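PDB 4H3T: CRISPR-associated protein, Cse1 family from Acidimicrobium ferrooxidans, which probably serves as the large subunit of a type I-E CRISPR Cascade complex, taking part in the recognition of invading DNA. Local coordinates for residues W221-R224 with N225-R228; V254-L257 with F258-G262. The protein carries 1 engineered substitution. All blocks are in the same frame, centred on the assembly; numbering follows the deposited sequence.

Interaction 1 (W221-R224 with N225-R228); sequences WQYR and NLIR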
ATOM      1  N   TRP A 221       3.747 -17.035  14.755  1.00 50.54           N
ATOM      2  CA  TRP A 221       5.216 -17.095  14.764  1.00 50.98           C
ATOM      3  C   TRP A 221       5.750 -18.417  14.164  1.00 54.54           C
ATOM      4  O   TRP A 221       6.838 -18.433  13.607  1.00 54.94           O
ATOM      5  CB  TRP A 221       5.741 -16.942  16.193  1.00 51.80           C
ATOM      6  CG  TRP A 221       5.391 -15.647  16.847  1.00 50.59           C
ATOM      7  CD1 TRP A 221       5.076 -14.462  16.242  1.00 52.36           C
ATOM      8  CD2 TRP A 221       5.247 -15.434  18.249  1.00 50.21           C
ATOM      9  NE1 TRP A 221       4.771 -13.518  17.188  1.00 50.46           N
ATOM     10  CE2 TRP A 221       4.953 -14.065  18.433  1.00 52.86           C
ATOM     11  CE3 TRP A 221       5.450 -16.244  19.380  1.00 52.44           C
ATOM     12  CZ2 TRP A 221       4.759 -13.519  19.691  1.00 52.03           C
ATOM     13  CZ3 TRP A 221       5.263 -15.690  20.633  1.00 53.38           C
ATOM     14  CH2 TRP A 221       4.868 -14.358  20.772  1.00 52.46           C
ATOM     15  N   GLN A 222       4.966 -19.503  14.237  1.00 50.44           N
ATOM     16  CA  GLN A 222       5.324 -20.802  13.671  1.00 52.21           C
ATOM     17  C   GLN A 222       5.533 -20.741  12.147  1.00 54.14           C
ATOM     18  O   GLN A 222       6.256 -21.557  11.613  1.00 54.88           O
ATOM     19  CB  GLN A 222       4.213 -21.808  14.013  1.00 54.63           C
ATOM     20  CG  GLN A 222       4.470 -23.259  13.762  1.00 75.15           C
ATOM     21  CD  GLN A 222       3.205 -24.101  13.987  1.00 89.21           C
ATOM     22  OE1 GLN A 222       2.049 -23.615  14.021  1.00 78.45           O
ATOM     23  NE2 GLN A 222       3.374 -25.397  13.955  1.00 78.84           N
ATOM     24  N   TYR A 223       4.954 -19.753  11.441  1.00 50.46           N
ATOM     25  CA  TYR A 223       5.198 -19.592  10.005  1.00 47.77           C
ATOM     26  C   TYR A 223       6.553 -18.921   9.753  1.00 52.64           C
ATOM     27  O   TYR A 223       6.609 -17.770   9.312  1.00 50.25           O
ATOM     28  CB  TYR A 223       4.085 -18.757   9.353  1.00 46.16           C
ATOM     29  CG  TYR A 223       2.756 -19.472   9.275  1.00 47.92           C
ATOM     30  CD1 TYR A 223       2.401 -20.200   8.145  1.00 51.27           C
ATOM     31  CD2 TYR A 223       1.860 -19.434  10.332  1.00 49.02           C
ATOM     32  CE1 TYR A 223       1.206 -20.920   8.094  1.00 52.64           C
ATOM     33  CE2 TYR A 223       0.662 -20.150  10.293  1.00 50.79           C
ATOM     34  CZ  TYR A 223       0.285 -20.790   9.122  1.00 56.76           C
ATOM     35  OH  TYR A 223      -0.911 -21.457   9.033  1.00 57.08           O
ATOM     36  N   ARG A 224       7.639 -19.628  10.030  1.00 52.57           N
ATOM     37  CA  ARG A 224       8.999 -19.078   9.908  1.00 54.70           C
ATOM     38  C   ARG A 224       9.354 -18.731   8.454  1.00 58.78           C
ATOM     39  O   ARG A 224      10.232 -17.919   8.213  1.00 55.93           O
ATOM     40  CB  ARG A 224      10.034 -20.047  10.478  1.00 62.66           C
ATOM     41  CG  ARG A 224       9.905 -20.301  11.989  1.00 74.11           C
ATOM     42  CD  ARG A 224      11.056 -19.691  12.771  1.00 94.12           C
ATOM     43  NE  ARG A 224      12.363 -20.004  12.171  1.00103.05           N
ATOM     44  CZ  ARG A 224      13.460 -19.248  12.250  1.00114.88           C
ATOM     45  NH1 ARG A 224      13.451 -18.107  12.945  1.00 83.53           N
ATOM     46  NH2 ARG A 224      14.579 -19.628  11.640  1.00109.28           N
ATOM     47  N   ASN A 225       8.664 -19.331   7.510  1.00 53.84           N
ATOM     48  CA  ASN A 225       8.794 -19.002   6.080  1.00 53.72           C
ATOM     49  C   ASN A 225       8.131 -17.711   5.687  1.00 56.01           C
ATOM     50  O   ASN A 225       8.433 -17.184   4.615  1.00 52.73           O
ATOM     51  CB  ASN A 225       8.173 -20.123   5.214  1.00 57.00           C
ATOM     52  CG  ASN A 225       6.725 -20.525   5.624  1.00 78.18           C
ATOM     53  OD1 ASN A 225       6.401 -20.689   6.842  1.00 58.15           O
ATOM     54  ND2 ASN A 225       5.821 -20.738   4.630  1.00 67.41           N
ATOM     55  N   LEU A 226       7.172 -17.215   6.510  1.00 52.71           N
ATOM     56  CA  LEU A 226       6.393 -16.024   6.230  1.00 49.59           C
ATOM     57  C   LEU A 226       6.753 -14.805   7.078  1.00 55.16           C
ATOM     58  O   LEU A 226       6.541 -13.673   6.618  1.00 54.35           O
ATOM     59  CB  LEU A 226       4.922 -16.369   6.447  1.00 48.05           C
ATOM     60  CG  LEU A 226       4.365 -17.560   5.670  1.00 53.25           C
ATOM     61  CD1 LEU A 226       2.841 -17.624   5.867  1.00 53.24           C
ATOM     62  CD2 LEU A 226       4.774 -17.536   4.113  1.00 51.80           C
ATOM     63  N   ILE A 227       7.152 -14.995   8.341  1.00 50.68           N
ATOM     64  CA  ILE A 227       7.521 -13.885   9.242  1.00 50.56           C
ATOM     65  C   ILE A 227       8.623 -14.284  10.202  1.00 54.77           C
ATOM     66  O   ILE A 227       8.889 -15.459  10.363  1.00 53.58           O
ATOM     67  CB  ILE A 227       6.312 -13.419  10.112  1.00 54.00           C
ATOM     68  CG1 ILE A 227       5.722 -14.564  11.037  1.00 54.37           C
ATOM     69  CG2 ILE A 227       5.258 -12.834   9.345  1.00 57.91           C
ATOM     70  CD1 ILE A 227       5.135 -13.938  12.351  1.00 65.85           C
ATOM     71  N   ARG A 228       9.146 -13.293  10.945  1.00 49.20           N
ATOM     72  CA  ARG A 228       9.992 -13.484  12.131  1.00 48.52           C
ATOM     73  C   ARG A 228       9.283 -12.795  13.283  1.00 49.31           C
ATOM     74  O   ARG A 228       9.007 -11.572  13.240  1.00 46.56           O
ATOM     75  CB  ARG A 228      11.418 -12.938  11.986  1.00 49.74           C
ATOM     76  CG  ARG A 228      12.314 -13.610  10.997  1.00 68.51           C
ATOM     77  CD  ARG A 228      13.023 -14.828  11.584  1.00 86.55           C
ATOM     78  NE  ARG A 228      13.764 -15.565  10.556  1.00 80.64           N
ATOM     79  CZ  ARG A 228      13.202 -16.331   9.630  1.00 88.53           C
ATOM     80  NH1 ARG A 228      11.882 -16.483   9.591  1.00 73.89           N
ATOM     81  NH2 ARG A 228      13.957 -16.950   8.723  1.00 80.38           N
TER
HETATM   82  O   HOH W   1       8.625 -16.450  13.091  1.00 51.12           O
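Arg228 NH1 donates to Arg224 O at 2.6 Å, approaching in the carbonyl plane on a lone pair, with the acceptor itself lying almost in the guanidinium plane. The bend at chi2 (-85°) turns the Arg228 chain back toward the carbonyls of Arg224 and Ile227 and makes this reach possible. The same NH1 makes a weak bond to Ile227 O, so two carbonyls restrain its rotation. Tyr223 O is gripped twice: Leu226 N comes from above the carbonyl plane at 2.9 Å, while Ile227 N arrives nearly head-on, with a C=O...N angle of 172°. A water donates to both Trp221 O and Ile227 O, bridging the start and end of the bend. Tyr223 is the centre of an inverse gamma turn, closed by a weak bond from Arg224 N to Gln222 O, within the loop between helix 210-217 and strand 248-249. Beside these bonds, the Arg224 guanidinium lies flat on that of Arg228, centres 3.9 Å apart and planes at 24°. Its NH1 sits over the rim of the Arg228 group, a stack of like charges whose repulsion the Arg224 carbonyl is likely to offset in part. A leucine in place of Arg228 has no N-H for Arg224 O, which would probably be left without this partner, and the Arg224 guanidinium would probably be freer to turn. Apolar contacts lie further out. Leu226 runs alongside Tyr223, CD1 of the leucine reaching CD1 of the tyrosine at 3.5 Å. Phe348 meets the Tyr223 ring edge-to-face and also touches Leu226, and Tyr223 OH is hydrogen-bonded to Asp74. The Trp221 ring meets Tyr65, whereas Ile227 CD1 approaches Trp221 CD1 at the indole edge, 3.9 Å away and in the ring plane.

Interaction 2 (V254-L257 with F258-G262); sequences VCDL and FTWQG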
ATOM      1  N   VAL A 254       8.769  -8.729  13.804  1.00 42.13           N
ATOM      2  CA  VAL A 254       7.719  -7.812  13.353  1.00 41.76           C
ATOM      3  C   VAL A 254       7.386  -6.712  14.325  1.00 42.95           C
ATOM      4  O   VAL A 254       7.078  -5.616  13.864  1.00 40.77           O
ATOM      5  CB  VAL A 254       6.408  -8.496  12.934  1.00 46.70           C
ATOM      6  CG1 VAL A 254       6.569  -9.175  11.580  1.00 46.80           C
ATOM      7  CG2 VAL A 254       5.893  -9.470  13.993  1.00 48.11           C
ATOM      8  N   CYS A 255       7.403  -6.963  15.638  1.00 39.02           N
ATOM      9  CA  CYS A 255       7.097  -5.884  16.605  1.00 40.38           C
ATOM     10  C   CYS A 255       8.112  -4.779  16.512  1.00 42.69           C
ATOM     11  O   CYS A 255       7.732  -3.622  16.641  1.00 42.71           O
ATOM     12  CB  CYS A 255       6.991  -6.370  18.030  1.00 42.43           C
ATOM     13  SG  CYS A 255       5.665  -7.574  18.301  1.00 48.79           S
ATOM     14  N   ASP A 256       9.399  -5.144  16.331  1.00 40.29           N
ATOM     15  CA  ASP A 256      10.509  -4.202  16.173  1.00 39.15           C
ATOM     16  C   ASP A 256      10.315  -3.440  14.817  1.00 40.14           C
ATOM     17  O   ASP A 256      10.221  -2.218  14.792  1.00 39.69           O
ATOM     18  CB  ASP A 256      11.826  -5.012  16.227  1.00 41.17           C
ATOM     19  CG  ASP A 256      13.100  -4.237  16.181  1.00 47.86           C
ATOM     20  OD1 ASP A 256      13.070  -3.012  16.493  1.00 46.04           O
ATOM     21  OD2 ASP A 256      14.146  -4.843  15.823  1.00 48.16           O
ATOM     22  N   LEU A 257      10.099  -4.174  13.726  1.00 39.37           N
ATOM     23  CA  LEU A 257       9.982  -3.572  12.409  1.00 40.01           C
ATOM     24  C   LEU A 257       8.764  -2.697  12.260  1.00 41.96           C
ATOM     25  O   LEU A 257       8.871  -1.588  11.736  1.00 39.29           O
ATOM     26  CB  LEU A 257       9.978  -4.616  11.322  1.00 39.55           C
ATOM     27  CG  LEU A 257       9.910  -4.108   9.849  1.00 39.95           C
ATOM     28  CD1 LEU A 257      11.038  -3.095   9.527  1.00 41.40           C
ATOM     29  CD2 LEU A 257       9.950  -5.316   8.928  1.00 39.42           C
ATOM     30  N   PHE A 258       7.627  -3.188  12.717  1.00 38.74           N
ATOM     31  CA  PHE A 258       6.392  -2.440  12.669  1.00 37.52           C
ATOM     32  C   PHE A 258       6.394  -1.103  13.492  1.00 42.49           C
ATOM     33  O   PHE A 258       5.506  -0.314  13.287  1.00 39.80           O
ATOM     34  CB  PHE A 258       5.234  -3.291  13.119  1.00 37.09           C
ATOM     35  CG  PHE A 258       4.790  -4.429  12.217  1.00 37.13           C
ATOM     36  CD1 PHE A 258       5.455  -4.712  11.030  1.00 37.70           C
ATOM     37  CD2 PHE A 258       3.715  -5.209  12.561  1.00 39.84           C
ATOM     38  CE1 PHE A 258       5.054  -5.805  10.221  1.00 40.36           C
ATOM     39  CE2 PHE A 258       3.348  -6.324  11.801  1.00 42.04           C
ATOM     40  CZ  PHE A 258       3.933  -6.532  10.565  1.00 41.69           C
ATOM     41  N   THR A 259       7.357  -0.885  14.413  1.00 41.38           N
ATOM     42  CA  THR A 259       7.453   0.320  15.208  1.00 39.21           C
ATOM     43  C   THR A 259       8.804   0.995  15.011  1.00 41.86           C
ATOM     44  O   THR A 259       9.258   1.733  15.875  1.00 37.77           O
ATOM     45  CB  THR A 259       7.235  -0.067  16.663  1.00 37.67           C
ATOM     46  OG1 THR A 259       8.268  -0.972  17.112  1.00 40.24           O
ATOM     47  CG2 THR A 259       5.874  -0.677  16.891  1.00 36.50           C
ATOM     48  N   TRP A 260       9.429   0.769  13.857  1.00 37.91           N
ATOM     49  CA  TRP A 260      10.794   1.195  13.604  1.00 36.17           C
ATOM     50  C   TRP A 260      10.979   2.688  13.755  1.00 39.22           C
ATOM     51  O   TRP A 260      10.250   3.461  13.138  1.00 37.95           O
ATOM     52  CB  TRP A 260      11.204   0.772  12.166  1.00 35.84           C
ATOM     53  CG  TRP A 260      12.669   0.788  11.923  1.00 37.16           C
ATOM     54  CD1 TRP A 260      13.374   1.697  11.195  1.00 39.40           C
ATOM     55  CD2 TRP A 260      13.604  -0.202  12.352  1.00 38.36           C
ATOM     56  NE1 TRP A 260      14.691   1.317  11.120  1.00 41.66           N
ATOM     57  CE2 TRP A 260      14.861   0.150  11.819  1.00 43.53           C
ATOM     58  CE3 TRP A 260      13.488  -1.407  13.045  1.00 41.63           C
ATOM     59  CZ2 TRP A 260      15.977  -0.678  11.939  1.00 45.10           C
ATOM     60  CZ3 TRP A 260      14.595  -2.227  13.152  1.00 43.88           C
ATOM     61  CH2 TRP A 260      15.829  -1.844  12.633  1.00 44.38           C
ATOM     62  N   GLN A 261      11.947   3.079  14.550  1.00 36.40           N
ATOM     63  CA  GLN A 261      12.336   4.473  14.692  1.00 38.41           C
ATOM     64  C   GLN A 261      13.256   4.827  13.550  1.00 39.80           C
ATOM     65  O   GLN A 261      14.474   5.040  13.721  1.00 38.43           O
ATOM     66  CB  GLN A 261      12.958   4.714  16.079  1.00 40.43           C
ATOM     67  CG  GLN A 261      12.051   4.271  17.223  1.00 38.66           C
ATOM     68  CD  GLN A 261      10.797   5.093  17.306  1.00 40.52           C
ATOM     69  OE1 GLN A 261      10.800   6.206  17.800  1.00 38.75           O
ATOM     70  NE2 GLN A 261       9.726   4.585  16.767  1.00 37.30           N
ATOM     71  N   GLY A 262      12.626   5.087  12.401  1.00 37.14           N
ATOM     72  CA  GLY A 262      13.325   5.488  11.183  1.00 36.33           C
ATOM     73  C   GLY A 262      13.770   6.933  11.181  1.00 40.37           C
ATOM     74  O   GLY A 262      14.568   7.334  10.336  1.00 37.89           O
TER
HETATM   75  O   HOH W   2      11.373  -0.954  17.138  1.00 41.36           O
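With chi1 at 62°, Thr259 holds OG1 between its own backbone N and carbonyl carbon, the side from which it can reach back to Cys255 O; Phe258, with CG beside its backbone N (chi1 -70°), lays its ring back against Val254. They lie where the short helix 254-257 runs on into a type I beta turn from Leu257 to Trp260. Backbone bonds document this passage: Phe258 N donates to Val254 O at 2.7 Å, Thr259 N to Asp256 O, and Trp260 N closes the turn on Leu257 O at 3.2 Å. Thr259 OG1 lies in the plane of the Cys255 carbonyl and gives its hydrogen to that oxygen at 2.7 Å. It also accepts from a water and from Ala236 N, so three bonds fix this buried hydroxyl. The water donates to Asp256 OD1 as well, at 2.7 Å, linking the two side chains, while Asp256 OD2 takes Asp252 N and a salt bridge from Arg249; these partners would be expected to stabilise the buried negative charge. Val254 CB stands over the centre of the Phe258 ring, 3.9 Å from the centroid, which meets the geometry of a CH-pi contact. Val254 CG1 packs near Phe258 CZ. The Asp256 carboxylate crosses the Trp260 side chain, OD1 being 3.8 Å from Trp260 CZ3 and the planes inclined at 43°. Trp260 NE1 bonds to Asp287 O, joining the turn to strand 275-289, and a glycerol, probably from the crystallisation liquor, lies near the indole. Past the beta turn, Gln261 folds its side chain back: NE2 donates to Thr259 O at 3.0 Å, the acceptor lying close to the glutamine's amide plane.

How the interactions relate
From the N terminus, the chain leaves helix 210-217 and makes the tight bend of interaction 1 in the loop before strand 248-249. After that strand it enters helix 254-257 and turns through interaction 2 towards strand 263-272. The two contacts are in series, neither nested nor crossing, and each closes only a local turn. Their centres are 17 Å apart, yet their backbones meet: Arg228 O lies 2.9 Å from Val254 N, a probable hydrogen bond that closes the larger loop between them. Tyr65 of helix 52-68 is a shared neighbour, touching Trp221 in the first and both Val254 and Cys255 in the second.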